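Local coordinates for pyruvate kinase 1 (Trypanosoma brucei brucei, PDB 4KCT), which catalyses the transfer of phosphate from phosphoenolpyruvate to ADP, giving pyruvate and ATP, and also has an intrinsic decarboxylase activity, at residues V35-S47 / T334-A348. Residues are numbered along the deposited sequence; the frame is centred on the assembly and turned at random.
Sequences VEALKNLMKSGMS and TAKGKYPNEVVQYMA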
loop_
_atom_site.group_PDB
_atom_site.type_symbol
_atom_site.label_atom_id
_atom_site.label_comp_id
_atom_site.label_asym_id
_atom_site.label_seq_id
_atom_site.Cartn_x
_atom_site.Cartn_y
_atom_site.Cartn_z
ATOM N N VAL A 35 9.129 -47.944 21.922
ATOM C CA VAL A 35 7.802 -47.396 22.149
ATOM C C VAL A 35 7.845 -46.291 23.217
ATOM O O VAL A 35 7.180 -45.259 23.088
ATOM C CB VAL A 35 6.805 -48.496 22.550
ATOM C CG1 VAL A 35 5.480 -47.897 22.988
ATOM C CG2 VAL A 35 6.619 -49.471 21.387
ATOM N N GLU A 36 8.619 -46.507 24.272
ATOM C CA GLU A 36 8.693 -45.505 25.301
ATOM C C GLU A 36 9.369 -44.221 24.791
ATOM O O GLU A 36 8.898 -43.121 25.087
ATOM C CB GLU A 36 9.369 -46.040 26.559
ATOM C CG GLU A 36 8.670 -45.628 27.848
ATOM C CD GLU A 36 7.235 -46.136 27.943
ATOM O OE1 GLU A 36 6.351 -45.357 28.359
ATOM O OE2 GLU A 36 6.988 -47.319 27.630
ATOM N N ALA A 37 10.416 -44.356 23.980
ATOM C CA ALA A 37 11.075 -43.174 23.444
ATOM C C ALA A 37 10.111 -42.423 22.539
ATOM O O ALA A 37 10.111 -41.187 22.508
ATOM C CB ALA A 37 12.354 -43.536 22.680
ATOM N N LEU A 38 9.344 -43.165 21.745
ATOM C CA LEU A 38 8.417 -42.539 20.808
ATOM C C LEU A 38 7.305 -41.800 21.533
ATOM O O LEU A 38 6.875 -40.746 21.097
ATOM C CB LEU A 38 7.835 -43.568 19.835
ATOM C CG LEU A 38 8.839 -44.053 18.764
ATOM C CD1 LEU A 38 8.367 -45.333 18.075
ATOM C CD2 LEU A 38 9.155 -42.958 17.750
ATOM N N LYS A 39 6.796 -42.384 22.617
ATOM C CA LYS A 39 5.775 -41.696 23.407
ATOM C C LYS A 39 6.290 -40.361 23.918
ATOM O O LYS A 39 5.604 -39.341 23.808
ATOM C CB LYS A 39 5.294 -42.565 24.580
ATOM C CG LYS A 39 4.300 -43.641 24.151
ATOM C CD LYS A 39 3.535 -44.216 25.348
ATOM C CE LYS A 39 4.478 -44.719 26.399
ATOM N NZ LYS A 39 3.729 -45.286 27.575
ATOM N N ASN A 40 7.512 -40.355 24.446
ATOM C CA ASN A 40 8.113 -39.118 24.880
ATOM C C ASN A 40 8.299 -38.112 23.741
ATOM O O ASN A 40 8.150 -36.902 23.942
ATOM C CB ASN A 40 9.434 -39.383 25.585
ATOM C CG ASN A 40 9.239 -39.991 26.964
ATOM O OD1 ASN A 40 8.211 -39.801 27.582
ATOM N ND2 ASN A 40 10.222 -40.736 27.427
ATOM N N LEU A 41 8.730 -38.593 22.582
ATOM C CA LEU A 41 8.849 -37.726 21.414
ATOM C C LEU A 41 7.502 -37.088 21.074
ATOM O O LEU A 41 7.437 -35.914 20.718
ATOM C CB LEU A 41 9.353 -38.509 20.212
ATOM C CG LEU A 41 10.835 -38.512 19.837
ATOM C CD1 LEU A 41 11.017 -38.824 18.344
ATOM C CD2 LEU A 41 11.550 -37.214 20.204
ATOM N N MET A 42 6.446 -37.894 21.082
ATOM C CA MET A 42 5.105 -37.398 20.786
ATOM C C MET A 42 4.666 -36.363 21.827
ATOM O O MET A 42 4.186 -35.280 21.479
ATOM C CB MET A 42 4.118 -38.559 20.748
ATOM C CG MET A 42 4.297 -39.422 19.512
ATOM S SD MET A 42 3.432 -40.996 19.643
ATOM C CE MET A 42 4.111 -41.822 18.190
ATOM N N LYS A 43 4.881 -36.665 23.100
ATOM C CA LYS A 43 4.549 -35.693 24.146
ATOM C C LYS A 43 5.355 -34.436 23.980
ATOM O O LYS A 43 4.889 -33.360 24.275
ATOM C CB LYS A 43 4.791 -36.280 25.532
ATOM C CG LYS A 43 3.770 -37.329 25.916
ATOM C CD LYS A 43 4.286 -38.126 27.108
ATOM C CE LYS A 43 3.181 -38.903 27.771
ATOM N NZ LYS A 43 3.701 -39.492 29.039
ATOM N N SER A 44 6.571 -34.569 23.477
ATOM C CA SER A 44 7.442 -33.404 23.312
ATOM C C SER A 44 7.034 -32.523 22.124
ATOM O O SER A 44 7.408 -31.331 22.065
ATOM C CB SER A 44 8.904 -33.838 23.161
ATOM O OG SER A 44 9.372 -34.474 24.343
ATOM N N GLY A 45 6.334 -33.115 21.153
ATOM C CA GLY A 45 5.805 -32.350 20.012
ATOM C C GLY A 45 6.027 -32.918 18.617
ATOM O O GLY A 45 5.707 -32.261 17.609
ATOM N N MET A 46 6.438 -34.177 18.518
ATOM C CA MET A 46 6.556 -34.794 17.193
ATOM C C MET A 46 5.160 -34.979 16.593
ATOM O O MET A 46 4.291 -35.539 17.251
ATOM C CB MET A 46 7.211 -36.162 17.282
ATOM C CG MET A 46 7.200 -36.874 15.934
ATOM S SD MET A 46 7.996 -38.524 15.906
ATOM C CE MET A 46 6.888 -39.480 16.940
ATOM N N SER A 47 4.955 -34.517 15.359
ATOM C CA SER A 47 3.710 -34.796 14.611
ATOM C C SER A 47 3.876 -35.865 13.540
ATOM O O SER A 47 2.892 -36.470 13.119
ATOM C CB SER A 47 3.172 -33.516 13.952
ATOM O OG SER A 47 2.658 -32.645 14.950
ATOM N N THR A 334 17.311 -36.232 16.482
ATOM C CA THR A 334 16.421 -37.227 17.113
ATOM C C THR A 334 16.785 -38.681 16.800
ATOM O O THR A 334 16.432 -39.577 17.552
ATOM C CB THR A 334 14.929 -36.990 16.765
ATOM O OG1 THR A 334 14.778 -36.944 15.335
ATOM C CG2 THR A 334 14.442 -35.647 17.382
ATOM N N ALA A 335 17.360 -38.923 15.625
ATOM C CA ALA A 335 17.670 -40.285 15.226
ATOM C C ALA A 335 18.797 -40.839 16.112
ATOM O O ALA A 335 18.722 -41.963 16.589
ATOM C CB ALA A 335 18.084 -40.346 13.758
ATOM N N LYS A 336 19.850 -40.055 16.309
ATOM C CA LYS A 336 21.016 -40.574 17.033
ATOM C C LYS A 336 21.569 -39.671 18.121
ATOM O O LYS A 336 22.536 -40.010 18.750
ATOM C CB LYS A 336 22.110 -40.989 16.077
ATOM C CG LYS A 336 22.667 -39.874 15.234
ATOM C CD LYS A 336 23.505 -40.440 14.089
ATOM C CE LYS A 336 24.605 -39.468 13.670
ATOM N NZ LYS A 336 24.178 -38.037 13.786
ATOM N N GLY A 337 20.872 -38.601 18.431
ATOM C CA GLY A 337 21.363 -37.684 19.421
ATOM C C GLY A 337 21.169 -38.134 20.857
ATOM O O GLY A 337 20.431 -39.093 21.151
ATOM N N LYS A 338 21.790 -37.385 21.753
ATOM C CA LYS A 338 21.771 -37.661 23.178
ATOM C C LYS A 338 20.547 -37.029 23.858
ATOM O O LYS A 338 20.219 -37.379 24.975
ATOM C CB LYS A 338 23.053 -37.087 23.789
ATOM C CG LYS A 338 23.438 -37.619 25.151
ATOM C CD LYS A 338 24.866 -37.184 25.468
ATOM C CE LYS A 338 25.120 -37.128 26.961
ATOM N NZ LYS A 338 26.459 -36.531 27.232
ATOM N N TYR A 339 19.932 -36.027 23.216
ATOM C CA TYR A 339 18.879 -35.258 23.856
ATOM C C TYR A 339 17.629 -35.142 22.965
ATOM O O TYR A 339 17.158 -34.029 22.711
ATOM C CB TYR A 339 19.376 -33.837 24.221
ATOM C CG TYR A 339 20.594 -33.819 25.121
ATOM C CD1 TYR A 339 20.467 -34.019 26.496
ATOM C CD2 TYR A 339 21.865 -33.575 24.602
ATOM C CE1 TYR A 339 21.582 -34.015 27.328
ATOM C CE2 TYR A 339 22.978 -33.551 25.425
ATOM C CZ TYR A 339 22.827 -33.784 26.785
ATOM O OH TYR A 339 23.921 -33.758 27.603
ATOM N N PRO A 340 17.056 -36.292 22.553
ATOM C CA PRO A 340 15.978 -36.264 21.553
ATOM C C PRO A 340 14.709 -35.556 22.053
ATOM O O PRO A 340 14.132 -34.764 21.317
ATOM C CB PRO A 340 15.699 -37.759 21.273
ATOM C CG PRO A 340 16.338 -38.499 22.412
ATOM C CD PRO A 340 17.533 -37.660 22.807
ATOM N N ASN A 341 14.345 -35.734 23.323
ATOM C CA ASN A 341 13.164 -35.017 23.861
ATOM C C ASN A 341 13.417 -33.518 24.015
ATOM O O ASN A 341 12.570 -32.708 23.663
ATOM C CB ASN A 341 12.702 -35.610 25.191
ATOM C CG ASN A 341 12.296 -37.059 25.060
ATOM O OD1 ASN A 341 11.722 -37.449 24.053
ATOM N ND2 ASN A 341 12.742 -37.900 26.009
ATOM N N GLU A 342 14.597 -33.152 24.509
ATOM C CA GLU A 342 14.891 -31.743 24.777
ATOM C C GLU A 342 14.971 -30.961 23.439
ATOM O O GLU A 342 14.634 -29.787 23.399
ATOM C CB GLU A 342 16.216 -31.580 25.536
ATOM C CG GLU A 342 16.168 -32.062 26.991
ATOM C CD GLU A 342 16.381 -33.569 27.122
ATOM O OE1 GLU A 342 16.591 -34.258 26.109
ATOM O OE2 GLU A 342 16.251 -34.087 28.248
ATOM N N VAL A 343 15.542 -31.581 22.407
ATOM C CA VAL A 343 15.655 -30.901 21.110
ATOM C C VAL A 343 14.265 -30.623 20.506
ATOM O O VAL A 343 13.988 -29.500 20.069
ATOM C CB VAL A 343 16.618 -31.616 20.108
ATOM C CG1 VAL A 343 16.065 -32.945 19.652
ATOM C CG2 VAL A 343 16.868 -30.733 18.884
ATOM N N VAL A 344 13.354 -31.585 20.635
ATOM C CA VAL A 344 11.984 -31.382 20.151
ATOM C C VAL A 344 11.265 -30.310 20.973
ATOM O O VAL A 344 10.582 -29.451 20.425
ATOM C CB VAL A 344 11.181 -32.684 20.138
ATOM C CG1 VAL A 344 9.694 -32.393 19.891
ATOM C CG2 VAL A 344 11.758 -33.649 19.074
ATOM N N GLN A 345 11.464 -30.337 22.287
ATOM C CA GLN A 345 10.885 -29.315 23.152
ATOM C C GLN A 345 11.397 -27.902 22.836
ATOM O O GLN A 345 10.609 -26.964 22.782
ATOM C CB GLN A 345 11.113 -29.667 24.640
ATOM C CG GLN A 345 10.285 -30.880 25.099
ATOM C CD GLN A 345 10.830 -31.501 26.387
ATOM O OE1 GLN A 345 11.597 -30.875 27.094
ATOM N NE2 GLN A 345 10.502 -32.767 26.631
ATOM N N TYR A 346 12.710 -27.753 22.600
ATOM C CA TYR A 346 13.252 -26.449 22.155
ATOM C C TYR A 346 12.629 -26.044 20.839
ATOM O O TYR A 346 12.266 -24.881 20.652
ATOM C CB TYR A 346 14.774 -26.488 21.988
ATOM C CG TYR A 346 15.534 -25.928 23.145
ATOM C CD1 TYR A 346 15.568 -24.565 23.382
ATOM C CD2 TYR A 346 16.197 -26.774 24.041
ATOM C CE1 TYR A 346 16.254 -24.049 24.466
ATOM C CE2 TYR A 346 16.863 -26.268 25.136
ATOM C CZ TYR A 346 16.932 -24.904 25.316
ATOM O OH TYR A 346 17.588 -24.401 26.407
ATOM N N MET A 347 12.591 -26.984 19.890
ATOM C CA MET A 347 12.067 -26.675 18.557
ATOM C C MET A 347 10.622 -26.163 18.646
ATOM O O MET A 347 10.280 -25.141 18.057
ATOM C CB MET A 347 12.100 -27.909 17.649
ATOM C CG MET A 347 11.751 -27.537 16.207
ATOM S SD MET A 347 12.240 -28.841 15.030
ATOM C CE MET A 347 13.649 -28.050 14.217
ATOM N N ALA A 348 9.813 -26.820 19.471
ATOM C CA ALA A 348 8.441 -26.353 19.753
ATOM C C ALA A 348 8.374 -24.947 20.373
ATOM O O ALA A 348 7.549 -24.134 19.960
ATOM C CB ALA A 348 7.696 -27.364 20.632
HETATM O O HOH W 1 12.397 -39.775 22.935
HETATM O O HOH W 2 12.534 -41.147 25.926
#
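Thr334 CG2, on the short helix 332-335, and Pro340 border the socket that receives Leu41, where outer helices of the eight-stranded TIM barrel meet. Helix 35-44 follows the first strand and helix 340-356 comes after 332-335, closing the helical ring; the axes of 35-44 and 340-348 run nearly parallel, 15° apart and 8.8 Å at closest approach. Leu41 is a knob among Thr334, Pro340, Asn341 and Val344, with CD2 3.7 Å from Pro340 O.

Asn341 is the reciprocal knob, among Ala37, Asn40, Leu41 and Ser44. Its amide stands almost perpendicular to that of Asn40 (89°), and OD1 lies 3.4 Å from Asn40 CB. One water donates to both Ala37 O and Asn341 OD1; a second accepts from Asn40 ND2 and Asn341 ND2.

Val344 divides its methyls: CG2 meets Leu41 CD2 at 3.7 Å, whereas CG1, opposite the backbone N (chi1 169°), packs 3.3 Å from Ser44 O at the Gly45 Schellman turn. Inward, Val344 touches Cys26 and Leu330 of barrel strands.

Gln345, extended beyond CG, donates from NE2 to Ser44 OG (3.1 Å). This hydroxyl relays onward: Asn40 O accepts from Ser44 N and, on the opposite face of its plane, from Ser44 OG 2.7 Å away.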